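Side-chain contact in DNMT2 (Spodoptera frugiperda, PDB 4H0N), which probably methylates cytosine 38 in the anticodon loop of tRNA(Asp) and cytosines in DNA, using S-adenosyl-L-methionine as methyl donor: residues Leu131-Leu136 with Phe141-Phe146. The protein carries 3 engineered substitutions. Sequence-based numbering, arbitrary orientation.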
ATOM      1  N   LEU A 131     -22.515  -1.318   3.100  1.00 28.76           N
ATOM      2  CA  LEU A 131     -22.879  -2.567   3.746  1.00 27.63           C
ATOM      3  C   LEU A 131     -21.935  -2.843   4.894  1.00 34.63           C
ATOM      4  O   LEU A 131     -22.360  -3.245   5.975  1.00 45.01           O
ATOM      5  CB  LEU A 131     -22.796  -3.726   2.762  1.00 27.50           C
ATOM      6  CG  LEU A 131     -23.431  -5.015   3.279  1.00 25.81           C
ATOM      7  CD1 LEU A 131     -24.943  -4.859   3.291  1.00 25.97           C
ATOM      8  CD2 LEU A 131     -23.010  -6.207   2.442  1.00 24.99           C
ATOM      9  N   PHE A 132     -20.649  -2.630   4.645  1.00 35.02           N
ATOM     10  CA  PHE A 132     -19.620  -2.927   5.630  1.00 32.12           C
ATOM     11  C   PHE A 132     -19.780  -2.104   6.902  1.00 28.45           C
ATOM     12  O   PHE A 132     -19.648  -2.624   8.007  1.00 38.91           O
ATOM     13  CB  PHE A 132     -18.234  -2.708   5.035  1.00 24.95           C
ATOM     14  CG  PHE A 132     -17.156  -2.609   6.062  1.00 23.73           C
ATOM     15  CD1 PHE A 132     -16.713  -3.739   6.731  1.00 28.17           C
ATOM     16  CD2 PHE A 132     -16.589  -1.383   6.370  1.00 28.05           C
ATOM     17  CE1 PHE A 132     -15.720  -3.648   7.686  1.00 29.65           C
ATOM     18  CE2 PHE A 132     -15.600  -1.285   7.324  1.00 27.88           C
ATOM     19  CZ  PHE A 132     -15.162  -2.416   7.983  1.00 27.87           C
ATOM     20  N   ILE A 133     -20.059  -0.818   6.740  1.00 20.69           N
ATOM     21  CA  ILE A 133     -20.285   0.069   7.873  1.00 23.75           C
ATOM     22  C   ILE A 133     -21.542  -0.362   8.614  1.00 29.45           C
ATOM     23  O   ILE A 133     -21.600  -0.354   9.847  1.00 34.24           O
ATOM     24  CB  ILE A 133     -20.448   1.534   7.404  1.00 22.15           C
ATOM     25  CG1 ILE A 133     -19.110   2.086   6.896  1.00 18.74           C
ATOM     26  CG2 ILE A 133     -21.029   2.410   8.512  1.00 20.85           C
ATOM     27  CD1 ILE A 133     -17.931   1.839   7.827  1.00 17.95           C
ATOM     28  N   ASP A 134     -22.546  -0.746   7.835  1.00 38.36           N
ATOM     29  CA  ASP A 134     -23.822  -1.197   8.363  1.00 39.73           C
ATOM     30  C   ASP A 134     -23.666  -2.443   9.229  1.00 37.29           C
ATOM     31  O   ASP A 134     -24.385  -2.617  10.211  1.00 30.45           O
ATOM     32  CB  ASP A 134     -24.771  -1.496   7.211  1.00 46.17           C
ATOM     33  CG  ASP A 134     -26.146  -1.876   7.683  1.00 56.58           C
ATOM     34  OD1 ASP A 134     -26.998  -0.967   7.777  1.00 59.44           O
ATOM     35  OD2 ASP A 134     -26.370  -3.075   7.962  1.00 59.23           O
ATOM     36  N   LYS A 135     -22.729  -3.309   8.858  1.00 34.40           N
ATOM     37  CA  LYS A 135     -22.480  -4.514   9.632  1.00 31.41           C
ATOM     38  C   LYS A 135     -21.741  -4.172  10.920  1.00 30.49           C
ATOM     39  O   LYS A 135     -21.906  -4.848  11.932  1.00 32.95           O
ATOM     40  CB  LYS A 135     -21.690  -5.547   8.823  1.00 24.25           C
ATOM     41  CG  LYS A 135     -21.723  -6.947   9.425  1.00 18.88           C
ATOM     42  CD  LYS A 135     -23.163  -7.435   9.519  1.00 29.95           C
ATOM     43  CE  LYS A 135     -23.325  -8.614  10.468  1.00 26.09           C
ATOM     44  NZ  LYS A 135     -22.756  -9.877   9.931  1.00 22.60           N
ATOM     45  N   LEU A 136     -20.927  -3.124  10.880  1.00 20.77           N
ATOM     46  CA  LEU A 136     -20.239  -2.663  12.082  1.00 30.35           C
ATOM     47  C   LEU A 136     -21.233  -2.186  13.154  1.00 32.44           C
ATOM     48  O   LEU A 136     -21.172  -2.623  14.306  1.00 24.49           O
ATOM     49  CB  LEU A 136     -19.241  -1.549  11.754  1.00 18.35           C
ATOM     50  CG  LEU A 136     -18.020  -1.895  10.894  1.00 17.02           C
ATOM     51  CD1 LEU A 136     -17.124  -0.672  10.731  1.00 16.97           C
ATOM     52  CD2 LEU A 136     -17.235  -3.046  11.492  1.00 16.58           C
ATOM     53  N   PHE A 141     -19.944  -2.009  16.869  1.00 29.74           N
ATOM     54  CA  PHE A 141     -18.651  -1.417  16.588  1.00 28.45           C
ATOM     55  C   PHE A 141     -18.813   0.082  16.427  1.00 30.44           C
ATOM     56  O   PHE A 141     -19.830   0.545  15.886  1.00 28.50           O
ATOM     57  CB  PHE A 141     -18.052  -2.017  15.313  1.00 27.97           C
ATOM     58  CG  PHE A 141     -17.234  -3.254  15.556  1.00 28.24           C
ATOM     59  CD1 PHE A 141     -15.868  -3.156  15.743  1.00 27.49           C
ATOM     60  CD2 PHE A 141     -17.825  -4.513  15.605  1.00 29.51           C
ATOM     61  CE1 PHE A 141     -15.098  -4.277  15.972  1.00 28.06           C
ATOM     62  CE2 PHE A 141     -17.055  -5.648  15.835  1.00 30.09           C
ATOM     63  CZ  PHE A 141     -15.688  -5.525  16.022  1.00 29.40           C
ATOM     64  N   ILE A 142     -17.833   0.840  16.917  1.00 27.24           N
ATOM     65  CA  ILE A 142     -17.759   2.265  16.619  1.00 26.84           C
ATOM     66  C   ILE A 142     -16.551   2.475  15.718  1.00 25.66           C
ATOM     67  O   ILE A 142     -15.609   1.680  15.747  1.00 25.21           O
ATOM     68  CB  ILE A 142     -17.614   3.110  17.875  1.00 27.21           C
ATOM     69  CG1 ILE A 142     -16.496   2.573  18.776  1.00 34.58           C
ATOM     70  CG2 ILE A 142     -18.931   3.142  18.634  1.00 28.51           C
ATOM     71  CD1 ILE A 142     -16.281   3.425  20.014  1.00 27.61           C
ATOM     72  N   TYR A 143     -16.563   3.530  14.912  1.00 27.93           N
ATOM     73  CA  TYR A 143     -15.571   3.650  13.847  1.00 31.06           C
ATOM     74  C   TYR A 143     -15.245   5.078  13.424  1.00 26.32           C
ATOM     75  O   TYR A 143     -15.980   6.019  13.711  1.00 25.18           O
ATOM     76  CB  TYR A 143     -16.066   2.887  12.623  1.00 24.52           C
ATOM     77  CG  TYR A 143     -17.358   3.442  12.070  1.00 25.47           C
ATOM     78  CD1 TYR A 143     -17.350   4.371  11.042  1.00 25.45           C
ATOM     79  CD2 TYR A 143     -18.588   3.050  12.591  1.00 26.60           C
ATOM     80  CE1 TYR A 143     -18.527   4.888  10.538  1.00 35.63           C
ATOM     81  CE2 TYR A 143     -19.772   3.561  12.090  1.00 27.75           C
ATOM     82  CZ  TYR A 143     -19.734   4.479  11.064  1.00 27.84           C
ATOM     83  OH  TYR A 143     -20.901   4.997  10.559  1.00 29.30           O
ATOM     84  N   GLN A 144     -14.129   5.214  12.725  1.00 23.16           N
ATOM     85  CA  GLN A 144     -13.823   6.426  11.995  1.00 22.97           C
ATOM     86  C   GLN A 144     -13.288   6.068  10.606  1.00 28.65           C
ATOM     87  O   GLN A 144     -12.423   5.198  10.470  1.00 25.32           O
ATOM     88  CB  GLN A 144     -12.798   7.259  12.751  1.00 22.66           C
ATOM     89  CG  GLN A 144     -12.434   8.542  12.041  1.00 27.39           C
ATOM     90  CD  GLN A 144     -13.607   9.494  11.928  1.00 31.08           C
ATOM     91  OE1 GLN A 144     -13.976  10.160  12.899  1.00 29.36           O
ATOM     92  NE2 GLN A 144     -14.199   9.571  10.741  1.00 24.18           N
ATOM     93  N   GLU A 145     -13.820   6.722   9.577  1.00 22.76           N
ATOM     94  CA  GLU A 145     -13.296   6.576   8.224  1.00 22.34           C
ATOM     95  C   GLU A 145     -12.306   7.689   7.897  1.00 21.83           C
ATOM     96  O   GLU A 145     -12.499   8.837   8.289  1.00 37.38           O
ATOM     97  CB  GLU A 145     -14.430   6.596   7.204  1.00 23.41           C
ATOM     98  CG  GLU A 145     -15.427   5.474   7.360  1.00 32.73           C
ATOM     99  CD  GLU A 145     -16.444   5.448   6.240  1.00 35.77           C
ATOM    100  OE1 GLU A 145     -17.117   6.479   6.022  1.00 37.39           O
ATOM    101  OE2 GLU A 145     -16.563   4.399   5.571  1.00 40.08           O
ATOM    102  N   PHE A 146     -11.248   7.346   7.171  1.00 29.14           N
ATOM    103  CA  PHE A 146     -10.256   8.333   6.761  1.00 22.38           C
ATOM    104  C   PHE A 146     -10.028   8.291   5.255  1.00 25.49           C
ATOM    105  O   PHE A 146     -10.289   7.285   4.602  1.00 33.09           O
ATOM    106  CB  PHE A 146      -8.912   8.073   7.439  1.00 19.68           C
ATOM    107  CG  PHE A 146      -8.954   8.101   8.942  1.00 19.86           C
ATOM    108  CD1 PHE A 146      -9.273   6.961   9.660  1.00 19.92           C
ATOM    109  CD2 PHE A 146      -8.623   9.251   9.639  1.00 25.12           C
ATOM    110  CE1 PHE A 146      -9.286   6.978  11.039  1.00 20.25           C
ATOM    111  CE2 PHE A 146      -8.634   9.274  11.017  1.00 20.53           C
ATOM    112  CZ  PHE A 146      -8.962   8.138  11.716  1.00 41.16           C
TER
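I133 and L136 of helix 127-138 pack against F141, Y143 and E145 of the edge strand 141-148 in a buried, mainly apolar helix-on-sheet contact. The segment axes approach to 8.5 Å and run at 137°, so the chain turns back sharply between them. One backbone hydrogen bond spans the turn: F141 N donates to L136 O over 2.9 Å, nearly straight at 161° but from above the carbonyl plane. Just beside it, the CB atoms of L136 and F141 lie 3.8 Å apart, while the F141 ring leads away toward R168 on the adjoining strand 161-168 and I115 on strand 114-119 beyond it. The Y143 side chain meets I133 at about a right angle. With CG between the backbone N and the carbonyl carbon (chi1 62°), the Y143 ring lies under I133, whose CD1 sits 4.1 Å above one face, offset toward the rim; I133 CG2 touches the phenol end, 3.5 Å from Y143 CZ. Near the ring's root, L136 CD1 reaches Y143 CB at 4.2 Å. Without the phenol ring, as with an alanine here, I133 would probably lose the surface beneath it and R177 its cation-pi partner. Farther along the strand, E145 extends beyond CG until OE2 lies 3.7 Å from I133 CD1; that oxygen is engaged by a hydrogen bond with Y162 and a salt bridge to R129. Alternate strand residues thus face the helix, which links parallel strands 114-119 and 141-148 in a beta-alpha-beta crossover, antiparallel 161-168 lying between them, within the 3-2-1-4-5-7-6 sheet of class I methyltransferases.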